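Long-range contact in epoxide hydrolase (Aspergillus niger, PDB 1QO7), which probably hydrolyses epoxides to diols, as an alpha/beta hydrolase-fold enzyme related to the mammalian microsomal epoxide hydrolases: residues N212-R217 against S353-T358. The protein carries 2 engineered substitutions. Sequence-based numbering, arbitrary orientation.
Sequences NLCAMR and SWIATT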
loop_
_atom_site.group_PDB
_atom_site.type_symbol
_atom_site.label_atom_id
_atom_site.label_comp_id
_atom_site.label_asym_id
_atom_site.label_seq_id
_atom_site.Cartn_x
_atom_site.Cartn_y
_atom_site.Cartn_z
ATOM N N ASN A 212 1.440 -14.465 -21.886
ATOM C CA ASN A 212 2.765 -14.628 -21.312
ATOM C C ASN A 212 2.685 -14.513 -19.781
ATOM O O ASN A 212 3.682 -14.285 -19.098
ATOM C CB ASN A 212 3.800 -13.664 -21.938
ATOM C CG ASN A 212 3.468 -12.203 -21.738
ATOM O OD1 ASN A 212 4.020 -11.546 -20.850
ATOM N ND2 ASN A 212 2.581 -11.678 -22.574
ATOM N N LEU A 213 1.469 -14.696 -19.262
ATOM C CA LEU A 213 1.204 -14.700 -17.823
ATOM C C LEU A 213 0.009 -15.608 -17.557
ATOM O O LEU A 213 -1.033 -15.472 -18.193
ATOM C CB LEU A 213 0.881 -13.303 -17.281
ATOM C CG LEU A 213 0.471 -13.332 -15.798
ATOM C CD1 LEU A 213 1.682 -13.683 -14.949
ATOM C CD2 LEU A 213 -0.094 -11.996 -15.369
ATOM N N CYS A 214 0.169 -16.539 -16.625
ATOM C CA CYS A 214 -0.911 -17.444 -16.265
ATOM C C CYS A 214 -0.921 -17.584 -14.750
ATOM O O CYS A 214 -0.460 -18.588 -14.208
ATOM C CB CYS A 214 -0.713 -18.815 -16.921
ATOM S SG CYS A 214 -2.167 -19.912 -16.835
ATOM N N ALA A 215 -1.433 -16.562 -14.072
ATOM C CA ALA A 215 -1.509 -16.563 -12.615
ATOM C C ALA A 215 -2.465 -17.666 -12.175
ATOM O O ALA A 215 -3.634 -17.671 -12.561
ATOM C CB ALA A 215 -2.002 -15.209 -12.117
ATOM N N MET A 216 -1.964 -18.602 -11.373
ATOM C CA MET A 216 -2.788 -19.709 -10.905
ATOM C C MET A 216 -2.159 -20.428 -9.721
ATOM O O MET A 216 -0.985 -20.234 -9.409
ATOM C CB MET A 216 -3.001 -20.715 -12.039
ATOM C CG MET A 216 -1.725 -21.427 -12.461
ATOM S SD MET A 216 -1.983 -22.555 -13.836
ATOM C CE MET A 216 -3.033 -23.788 -13.031
ATOM N N ARG A 217 -2.961 -21.264 -9.070
ATOM C CA ARG A 217 -2.518 -22.049 -7.922
ATOM C C ARG A 217 -2.338 -23.482 -8.412
ATOM O O ARG A 217 -2.604 -23.781 -9.577
ATOM C CB ARG A 217 -3.584 -22.033 -6.826
ATOM C CG ARG A 217 -4.168 -20.662 -6.516
ATOM C CD ARG A 217 -5.350 -20.794 -5.562
ATOM N NE ARG A 217 -5.969 -19.506 -5.258
ATOM C CZ ARG A 217 -7.015 -19.355 -4.451
ATOM N NH1 ARG A 217 -7.561 -20.415 -3.867
ATOM N NH2 ARG A 217 -7.513 -18.146 -4.223
ATOM N N SER A 353 2.918 -27.945 -17.430
ATOM C CA SER A 353 1.904 -28.920 -17.039
ATOM C C SER A 353 0.717 -28.271 -16.334
ATOM O O SER A 353 -0.410 -28.747 -16.449
ATOM C CB SER A 353 2.516 -29.999 -16.139
ATOM O OG SER A 353 3.059 -29.446 -14.955
ATOM N N TRP A 354 0.973 -27.191 -15.598
ATOM C CA TRP A 354 -0.092 -26.482 -14.896
ATOM C C TRP A 354 -0.875 -25.626 -15.892
ATOM O O TRP A 354 -2.103 -25.656 -15.927
ATOM C CB TRP A 354 0.497 -25.583 -13.807
ATOM C CG TRP A 354 0.961 -26.307 -12.578
ATOM C CD1 TRP A 354 1.287 -27.628 -12.473
ATOM C CD2 TRP A 354 1.192 -25.732 -11.286
ATOM N NE1 TRP A 354 1.712 -27.916 -11.191
ATOM C CE2 TRP A 354 1.661 -26.768 -10.442
ATOM C CE3 TRP A 354 1.048 -24.443 -10.757
ATOM C CZ2 TRP A 354 1.989 -26.552 -9.097
ATOM C CZ3 TRP A 354 1.373 -24.228 -9.417
ATOM C CH2 TRP A 354 1.840 -25.281 -8.605
ATOM N N ILE A 355 -0.151 -24.862 -16.703
ATOM C CA ILE A 355 -0.792 -24.001 -17.690
ATOM C C ILE A 355 -1.670 -24.837 -18.622
ATOM O O ILE A 355 -2.758 -24.420 -19.008
ATOM C CB ILE A 355 0.261 -23.250 -18.520
ATOM C CG1 ILE A 355 1.096 -22.356 -17.596
ATOM C CG2 ILE A 355 -0.423 -22.442 -19.625
ATOM C CD1 ILE A 355 2.335 -21.794 -18.237
ATOM N N ALA A 356 -1.190 -26.027 -18.968
ATOM C CA ALA A 356 -1.925 -26.920 -19.859
ATOM C C ALA A 356 -3.306 -27.318 -19.347
ATOM O O ALA A 356 -4.168 -27.707 -20.141
ATOM C CB ALA A 356 -1.097 -28.175 -20.138
ATOM N N THR A 357 -3.522 -27.229 -18.034
ATOM C CA THR A 357 -4.817 -27.588 -17.454
ATOM C C THR A 357 -5.837 -26.462 -17.581
ATOM O O THR A 357 -7.030 -26.673 -17.341
ATOM C CB THR A 357 -4.713 -27.941 -15.945
ATOM O OG1 THR A 357 -4.410 -26.760 -15.189
ATOM C CG2 THR A 357 -3.633 -28.988 -15.710
ATOM N N THR A 358 -5.370 -25.276 -17.973
ATOM C CA THR A 358 -6.243 -24.111 -18.093
ATOM C C THR A 358 -6.717 -23.821 -19.516
ATOM O O THR A 358 -7.406 -22.831 -19.757
ATOM C CB THR A 358 -5.546 -22.842 -17.544
ATOM O OG1 THR A 358 -4.524 -22.423 -18.452
ATOM C CG2 THR A 358 -4.910 -23.128 -16.187
#
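Two torsions bring Met-216 onto residues 354-358: its CG sits between the backbone N and the carbonyl carbon (chi1 67°), and the bend at chi3 (-67°) turns the methyl toward the turn they form. There Met-216 CE lies 3.6 Å from Trp-354 O and 3.7 Å from Thr-358 CG2, with the Met-216 and Thr-358 side chains meeting tip to tip. The thioether sulfur SD also rests against Trp-354 CB, at 3.9 Å. Two residues earlier, Cys-214 packs its CB on Ile-355 CG1 (4.0 Å), and its sulfur approaches Thr-358 OG1. Beyond the methionine, the backbone of Arg-217 skims the tryptophan ring obliquely, where Arg-217 O is 3.9 Å from Trp-354 CE3; Pro-219, Pro-223 and, from helix 230-245, Ile-236 and Met-239 also touch that indole. Phe-340 of strand 337-342 touches both Cys-214 and Ile-355.

The two threonine hydroxyls bond back to carbonyls of the turn. Trp-354 O accepts from Thr-357 N and from Thr-357 OG1 (2.7 Å), the hydroxyl lying in the carbonyl plane and also bonded to Gln-329. Ile-355 O likewise receives Thr-358 N and Thr-358 OG1, the latter on a lone pair at 2.7 Å. Segment 212-217 leaves strand 206-211, whereas 353-358, carrying most of short helix 352-355, runs into edge strand 359-366, parallel to 206-211 but separated from it by strand 337-342. Thioether, thiol and methyl groups thus meet a turn in which the carbonyl oxygens of Trp-354 and Ile-355 each already accept two hydrogen bonds, and across the two segments cohesion rests on van der Waals packing.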